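Long-range contacts in exopolygalacturonate lyase (Vibrio vulnificus, PDB 5A29), which probably cleaves polygalacturonate, the backbone of pectin, by metal-assisted beta-elimination as an exolytic member of polysaccharide lyase family 2: residues S463-M468 against D494-K499; T469-I474 against P522-T527. All blocks are in the same frame, centred on the assembly; numbering follows the deposited sequence.

Contact 1. Residues S463-M468 against D494-K499; sequences SSVSPM and DKLVEK
Val-465 lays its CG2 methyl on helix 484-500, 3.7 Å from the backbone N of Leu-496 and close to CB of Lys-495. With CG1 anti to the carbonyl carbon (chi1 -65°), it is CG2 that faces the helix, and the valine crosses the lysine side chain at about a right angle. Next to it, Leu-496 reaches back. Its CD1 packs 3.8 Å from CA of Ser-466 and 4.1 Å from CD of Pro-467, again running across the proline ring rather than alongside it. Here the incoming chain turns into helix 467-480. Ser-466 is the N-cap and Pro-467 opens the first turn; the serine OG caps the backbone N of Thr-469, whose OG1 accepts from the N of Ser-466, which makes a capping box. Glu-414 takes a further hydrogen bond from Ser-466 OG. Leu-496 packs against this capped start, while Val-465 belongs to the extended chain leading in. On the solvent side, Lys-499 folds over the valine. Its chain bends at chi3 (-58°), carrying CE to 3.9 Å from CG2 of Val-465 and NZ to 2.9 Å from the carbonyl O of Ser-463. That hydrogen bond lies in the carbonyl plane, with a C=O...NZ angle of 152°. The N of Val-465 also comes near the ammonium group, but both are donors and no bond joins them. One turn back, the Lys-495 aliphatic chain passes CA of Ser-463 at 4.2 Å from its CD, and its NZ continues to a weak hydrogen bond with the carbonyl of Met-460.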
ATOM      1  N   SER A 463       0.440   9.479 -24.341  1.00 28.59           N
ATOM      2  CA  SER A 463       0.189  10.622 -23.490  1.00 34.45           C
ATOM      3  C   SER A 463      -0.400  10.333 -22.113  1.00 34.47           C
ATOM      4  O   SER A 463      -0.349  11.173 -21.257  1.00 33.21           O
ATOM      5  CB  SER A 463      -0.711  11.649 -24.177  1.00 40.06           C
ATOM      6  OG  SER A 463      -1.943  11.036 -24.392  1.00 45.95           O
ATOM      7  N   SER A 464      -0.914   9.152 -21.833  1.00 28.50           N
ATOM      8  CA  SER A 464      -1.361   8.970 -20.446  1.00 31.29           C
ATOM      9  C   SER A 464      -0.265   8.175 -19.790  1.00 31.02           C
ATOM     10  O   SER A 464      -0.009   7.015 -20.164  1.00 36.11           O
ATOM     11  CB  SER A 464      -2.703   8.258 -20.345  1.00 33.07           C
ATOM     12  OG  SER A 464      -2.800   7.368 -21.435  1.00 40.72           O
ATOM     13  N   VAL A 465       0.450   8.842 -18.904  1.00 25.54           N
ATOM     14  CA  VAL A 465       1.579   8.222 -18.249  1.00 28.12           C
ATOM     15  C   VAL A 465       1.361   8.347 -16.774  1.00 24.24           C
ATOM     16  O   VAL A 465       0.642   9.254 -16.290  1.00 20.57           O
ATOM     17  CB  VAL A 465       2.946   8.857 -18.703  1.00 28.80           C
ATOM     18  CG1 VAL A 465       3.151   8.566 -20.191  1.00 29.80           C
ATOM     19  CG2 VAL A 465       2.962  10.347 -18.466  1.00 31.03           C
ATOM     20  N   SER A 466       2.035   7.496 -16.018  1.00 17.86           N
ATOM     21  CA  SER A 466       1.951   7.598 -14.568  1.00 20.59           C
ATOM     22  C   SER A 466       3.289   7.156 -13.970  1.00 18.81           C
ATOM     23  O   SER A 466       4.147   6.656 -14.706  1.00 20.23           O
ATOM     24  CB  SER A 466       0.848   6.654 -14.085  1.00 26.05           C
ATOM     25  OG  SER A 466       1.294   5.348 -14.399  1.00 28.94           O
ATOM     26  N   PRO A 467       3.477   7.304 -12.648  1.00 19.80           N
ATOM     27  CA  PRO A 467       4.687   6.702 -12.033  1.00 19.97           C
ATOM     28  C   PRO A 467       4.812   5.194 -12.351  1.00 18.87           C
ATOM     29  O   PRO A 467       5.961   4.644 -12.553  1.00 18.45           O
ATOM     30  CB  PRO A 467       4.467   6.958 -10.522  1.00 20.43           C
ATOM     31  CG  PRO A 467       3.597   8.212 -10.495  1.00 22.63           C
ATOM     32  CD  PRO A 467       2.632   8.000 -11.649  1.00 22.25           C
ATOM     33  N   MET A 468       3.665   4.496 -12.395  1.00 19.22           N
ATOM     34  CA  MET A 468       3.646   3.057 -12.704  1.00 19.07           C
ATOM     35  C   MET A 468       4.164   2.795 -14.110  1.00 19.89           C
ATOM     36  O   MET A 468       4.773   1.713 -14.334  1.00 18.00           O
ATOM     37  CB  MET A 468       2.244   2.455 -12.598  1.00 21.63           C
ATOM     38  CG  MET A 468       1.689   2.504 -11.182  1.00 22.21           C
ATOM     39  SD  MET A 468       2.788   1.585 -10.008  1.00 31.15           S
ATOM     40  CE  MET A 468       3.262   3.018  -9.096  1.00 25.33           C
ATOM     41  N   ASP A 494       9.343  12.580 -19.172  1.00 18.61           N
ATOM     42  CA  ASP A 494       9.220  14.027 -19.571  1.00 21.53           C
ATOM     43  C   ASP A 494       7.762  14.506 -19.542  1.00 19.64           C
ATOM     44  O   ASP A 494       7.446  15.564 -18.962  1.00 20.42           O
ATOM     45  CB  ASP A 494       9.817  14.261 -20.952  1.00 20.61           C
ATOM     46  CG  ASP A 494      11.363  14.200 -20.955  1.00 28.97           C
ATOM     47  OD1 ASP A 494      12.031  14.359 -19.871  1.00 24.32           O
ATOM     48  OD2 ASP A 494      11.897  14.070 -22.086  1.00 30.87           O
ATOM     49  N   LYS A 495       6.871  13.676 -20.057  1.00 21.91           N
ATOM     50  CA  LYS A 495       5.422  13.927 -19.935  1.00 20.75           C
ATOM     51  C   LYS A 495       4.912  13.945 -18.532  1.00 20.28           C
ATOM     52  O   LYS A 495       4.098  14.810 -18.176  1.00 20.68           O
ATOM     53  CB  LYS A 495       4.594  12.962 -20.777  1.00 23.21           C
ATOM     54  CG  LYS A 495       4.632  13.337 -22.232  1.00 34.52           C
ATOM     55  CD  LYS A 495       4.036  12.311 -23.178  1.00 34.97           C
ATOM     56  CE  LYS A 495       4.423  12.588 -24.647  1.00 36.87           C
ATOM     57  NZ  LYS A 495       5.631  11.815 -25.094  1.00 36.05           N
ATOM     58  N   LEU A 496       5.422  13.035 -17.685  1.00 19.07           N
ATOM     59  CA  LEU A 496       5.048  13.029 -16.288  1.00 19.55           C
ATOM     60  C   LEU A 496       5.387  14.354 -15.560  1.00 18.81           C
ATOM     61  O   LEU A 496       4.576  14.876 -14.790  1.00 19.35           O
ATOM     62  CB  LEU A 496       5.662  11.779 -15.570  1.00 19.75           C
ATOM     63  CG  LEU A 496       5.156  11.507 -14.151  1.00 23.07           C
ATOM     64  CD1 LEU A 496       3.694  10.955 -14.230  1.00 21.88           C
ATOM     65  CD2 LEU A 496       6.068  10.372 -13.582  1.00 24.35           C
ATOM     66  N   VAL A 497       6.596  14.891 -15.788  1.00 17.46           N
ATOM     67  CA  VAL A 497       6.986  16.108 -15.162  1.00 18.49           C
ATOM     68  C   VAL A 497       6.119  17.243 -15.733  1.00 20.95           C
ATOM     69  O   VAL A 497       5.543  18.073 -14.986  1.00 21.18           O
ATOM     70  CB  VAL A 497       8.480  16.375 -15.388  1.00 18.49           C
ATOM     71  CG1 VAL A 497       8.837  17.829 -14.954  1.00 20.30           C
ATOM     72  CG2 VAL A 497       9.322  15.316 -14.619  1.00 18.02           C
ATOM     73  N   GLU A 498       5.939  17.237 -17.048  1.00 22.31           N
ATOM     74  CA  GLU A 498       5.141  18.294 -17.673  1.00 25.48           C
ATOM     75  C   GLU A 498       3.708  18.366 -17.120  1.00 27.87           C
ATOM     76  O   GLU A 498       3.271  19.458 -16.767  1.00 27.18           O
ATOM     77  CB  GLU A 498       5.166  18.148 -19.191  1.00 30.24           C
ATOM     78  CG  GLU A 498       4.166  18.993 -19.954  1.00 43.38           C
ATOM     79  CD  GLU A 498       4.368  18.800 -21.454  1.00 60.11           C
ATOM     80  OE1 GLU A 498       4.128  17.661 -21.955  1.00 67.96           O
ATOM     81  OE2 GLU A 498       4.834  19.761 -22.123  1.00 66.22           O
ATOM     82  N   LYS A 499       3.057  17.219 -16.888  1.00 20.07           N
ATOM     83  CA  LYS A 499       1.677  17.170 -16.365  1.00 22.64           C
ATOM     84  C   LYS A 499       1.536  17.281 -14.837  1.00 24.83           C
ATOM     85  O   LYS A 499       0.590  17.908 -14.353  1.00 22.35           O
ATOM     86  CB  LYS A 499       0.961  15.891 -16.837  1.00 28.44           C
ATOM     87  CG  LYS A 499       0.796  15.786 -18.346  1.00 36.30           C
ATOM     88  CD  LYS A 499      -0.110  14.599 -18.733  1.00 48.44           C
ATOM     89  CE  LYS A 499       0.380  13.209 -18.231  1.00 55.82           C
ATOM     90  NZ  LYS A 499      -0.519  12.010 -18.512  1.00 43.85           N
TER

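Contact 2. Residues T469-I474 against P522-T527; sequences TLFSAI and PLALLT
Phe-471 drives its ring at Ala-524, with CZ 3.5 Å from the alanine CA. The alanine CB sits over one face, displaced toward the rim, 4.1 Å from the ring centroid in a CH-pi contact, while CZ also meets CG of Leu-523. At the ring edge, near its plane, OG1 of Thr-527 approaches CE1 to 3.8 Å. Flanking the ring, the CD1 methyl of Leu-470 meets CD2 of Leu-525 at 3.8 Å and also brushes CB of Ala-524. One turn on, CD1 of Ile-474 packs 3.9 Å from CG2 of Thr-527. The threonine's rotation is set from within its own helix: OG1, anti to the carbonyl carbon (chi1 -60°), donates to the carbonyl O of Leu-523 at 2.7 Å, from above the carbonyl plane. The backbone N of Thr-527 reaches the same oxygen from the opposite face, so two donors grip it; the same chi1 turns CG2 toward CD1 of Ile-474. The axes of 469-474 and 522-527 approach to 9.2 Å and cross at 30°, running the same way; the small Ala-524 side chain is consistent with this spacing. Farther out, Tyr-542 stacks on the Phe-471 ring and Leu-418 of helix 417-426 touches it. Against Leu-525 lie Arg-32 and Val-36 of helix 27-46 and Ala-493 and Val-497 of helix 484-500, so helix 521-532 also packs on both.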
ATOM      1  N   THR A 469       3.995   3.738 -15.057  1.00 18.09           N
ATOM      2  CA  THR A 469       4.592   3.540 -16.400  1.00 17.74           C
ATOM      3  C   THR A 469       6.092   3.389 -16.291  1.00 17.99           C
ATOM      4  O   THR A 469       6.719   2.503 -16.957  1.00 19.22           O
ATOM      5  CB  THR A 469       4.296   4.762 -17.345  1.00 19.85           C
ATOM      6  OG1 THR A 469       2.882   5.059 -17.271  1.00 18.95           O
ATOM      7  CG2 THR A 469       4.679   4.410 -18.767  1.00 21.70           C
ATOM      8  N   LEU A 470       6.685   4.281 -15.492  1.00 18.54           N
ATOM      9  CA  LEU A 470       8.157   4.327 -15.362  1.00 18.16           C
ATOM     10  C   LEU A 470       8.642   3.065 -14.602  1.00 19.91           C
ATOM     11  O   LEU A 470       9.625   2.456 -15.014  1.00 18.32           O
ATOM     12  CB  LEU A 470       8.651   5.559 -14.574  1.00 16.98           C
ATOM     13  CG  LEU A 470       8.237   6.954 -15.119  1.00 21.33           C
ATOM     14  CD1 LEU A 470       9.123   8.027 -14.449  1.00 17.81           C
ATOM     15  CD2 LEU A 470       8.459   6.935 -16.604  1.00 23.73           C
ATOM     16  N   PHE A 471       7.995   2.692 -13.490  1.00 17.05           N
ATOM     17  CA  PHE A 471       8.519   1.515 -12.759  1.00 18.14           C
ATOM     18  C   PHE A 471       8.398   0.292 -13.660  1.00 15.99           C
ATOM     19  O   PHE A 471       9.216  -0.650 -13.566  1.00 18.82           O
ATOM     20  CB  PHE A 471       7.723   1.230 -11.470  1.00 17.95           C
ATOM     21  CG  PHE A 471       7.966   2.239 -10.363  1.00 17.11           C
ATOM     22  CD1 PHE A 471       9.246   2.536  -9.904  1.00 16.37           C
ATOM     23  CD2 PHE A 471       6.876   2.913  -9.777  1.00 17.39           C
ATOM     24  CE1 PHE A 471       9.440   3.482  -8.857  1.00 17.68           C
ATOM     25  CE2 PHE A 471       7.078   3.835  -8.736  1.00 17.34           C
ATOM     26  CZ  PHE A 471       8.379   4.113  -8.250  1.00 16.56           C
ATOM     27  N   SER A 472       7.320   0.213 -14.424  1.00 13.16           N
ATOM     28  CA  SER A 472       7.113  -0.989 -15.242  1.00 15.80           C
ATOM     29  C   SER A 472       8.145  -1.014 -16.393  1.00 17.58           C
ATOM     30  O   SER A 472       8.648  -2.068 -16.799  1.00 14.24           O
ATOM     31  CB  SER A 472       5.713  -0.960 -15.862  1.00 16.23           C
ATOM     32  OG  SER A 472       4.741  -1.202 -14.810  1.00 17.56           O
ATOM     33  N   ALA A 473       8.330   0.133 -17.037  1.00 14.80           N
ATOM     34  CA  ALA A 473       9.320   0.183 -18.164  1.00 17.00           C
ATOM     35  C   ALA A 473      10.733  -0.161 -17.680  1.00 18.70           C
ATOM     36  O   ALA A 473      11.521  -0.817 -18.397  1.00 17.74           O
ATOM     37  CB  ALA A 473       9.241   1.584 -18.857  1.00 16.00           C
ATOM     38  N   ILE A 474      11.106   0.314 -16.482  1.00 17.32           N
ATOM     39  CA  ILE A 474      12.364  -0.061 -15.902  1.00 17.60           C
ATOM     40  C   ILE A 474      12.451  -1.568 -15.640  1.00 19.28           C
ATOM     41  O   ILE A 474      13.493  -2.192 -15.901  1.00 19.48           O
ATOM     42  CB  ILE A 474      12.632   0.754 -14.618  1.00 16.84           C
ATOM     43  CG1 ILE A 474      12.793   2.264 -14.974  1.00 19.14           C
ATOM     44  CG2 ILE A 474      13.825   0.184 -13.807  1.00 19.03           C
ATOM     45  CD1 ILE A 474      12.604   3.139 -13.706  1.00 20.01           C
ATOM     46  N   PRO A 522       8.523  11.481  -7.491  1.00 16.91           N
ATOM     47  CA  PRO A 522       9.961  11.659  -7.265  1.00 18.24           C
ATOM     48  C   PRO A 522      10.696  10.346  -7.213  1.00 20.47           C
ATOM     49  O   PRO A 522      11.788  10.213  -7.828  1.00 17.29           O
ATOM     50  CB  PRO A 522      10.037  12.281  -5.857  1.00 24.41           C
ATOM     51  CG  PRO A 522       8.713  12.989  -5.707  1.00 24.94           C
ATOM     52  CD  PRO A 522       7.724  12.119  -6.428  1.00 20.39           C
ATOM     53  N   LEU A 523      10.224   9.418  -6.383  1.00 16.31           N
ATOM     54  CA  LEU A 523      10.868   8.069  -6.452  1.00 16.49           C
ATOM     55  C   LEU A 523      10.881   7.476  -7.844  1.00 16.13           C
ATOM     56  O   LEU A 523      11.895   6.894  -8.269  1.00 16.71           O
ATOM     57  CB  LEU A 523      10.258   7.120  -5.399  1.00 17.93           C
ATOM     58  CG  LEU A 523      10.966   5.726  -5.293  1.00 21.21           C
ATOM     59  CD1 LEU A 523      12.405   5.898  -4.776  1.00 18.96           C
ATOM     60  CD2 LEU A 523      10.147   4.805  -4.310  1.00 21.34           C
ATOM     61  N   ALA A 524       9.758   7.523  -8.587  1.00 14.62           N
ATOM     62  CA  ALA A 524       9.777   6.919  -9.912  1.00 16.44           C
ATOM     63  C   ALA A 524      10.820   7.655 -10.800  1.00 16.76           C
ATOM     64  O   ALA A 524      11.568   7.004 -11.576  1.00 15.79           O
ATOM     65  CB  ALA A 524       8.422   7.034 -10.578  1.00 14.98           C
ATOM     66  N   LEU A 525      10.788   9.012 -10.765  1.00 16.04           N
ATOM     67  CA  LEU A 525      11.784   9.783 -11.578  1.00 16.17           C
ATOM     68  C   LEU A 525      13.226   9.466 -11.222  1.00 15.11           C
ATOM     69  O   LEU A 525      14.107   9.367 -12.113  1.00 17.70           O
ATOM     70  CB  LEU A 525      11.509  11.333 -11.472  1.00 14.72           C
ATOM     71  CG  LEU A 525      10.193  11.663 -12.151  1.00 15.05           C
ATOM     72  CD1 LEU A 525       9.785  13.095 -11.685  1.00 17.53           C
ATOM     73  CD2 LEU A 525      10.197  11.629 -13.675  1.00 15.00           C
ATOM     74  N   LEU A 526      13.502   9.355  -9.923  1.00 14.17           N
ATOM     75  CA  LEU A 526      14.878   9.057  -9.511  1.00 17.26           C
ATOM     76  C   LEU A 526      15.268   7.631  -9.782  1.00 17.88           C
ATOM     77  O   LEU A 526      16.477   7.310 -10.012  1.00 18.89           O
ATOM     78  CB  LEU A 526      15.058   9.381  -8.052  1.00 15.67           C
ATOM     79  CG  LEU A 526      14.849  10.862  -7.776  1.00 17.88           C
ATOM     80  CD1 LEU A 526      15.024  11.065  -6.277  1.00 18.07           C
ATOM     81  CD2 LEU A 526      15.868  11.744  -8.558  1.00 23.48           C
ATOM     82  N   THR A 527      14.278   6.741  -9.827  1.00 17.89           N
ATOM     83  CA  THR A 527      14.628   5.300 -10.120  1.00 16.13           C
ATOM     84  C   THR A 527      15.036   5.251 -11.616  1.00 17.73           C
ATOM     85  O   THR A 527      15.951   4.505 -12.044  1.00 17.53           O
ATOM     86  CB  THR A 527      13.408   4.377  -9.798  1.00 15.64           C
ATOM     87  OG1 THR A 527      13.077   4.514  -8.385  1.00 15.71           O
ATOM     88  CG2 THR A 527      13.772   2.850 -10.025  1.00 19.15           C
TER

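Overall arrangement
Both contacts draw on helix 467-480: contact 1 uses the loop leading into it and its first residue, contact 2 the turns that follow, and their centres are 10 Å apart. Along the chain the segments alternate, 463-468, 469-474, 494-499, 522-527: the lead-in and start of helix 467-480 meet the next helix, 484-500, and its body meets the later helix 521-532. The three form one packed cluster: Leu-496 reaches Leu-470, Val-497 reaches Leu-525, and Pro-467 meets Ala-524. Contact 1 lies farther from the chain centre and is partly open to solvent; contact 2 is buried. Family 2 lyases have an (alpha/alpha)7 barrel, and the two contacts probably join neighbouring helices of it, away from the manganese site.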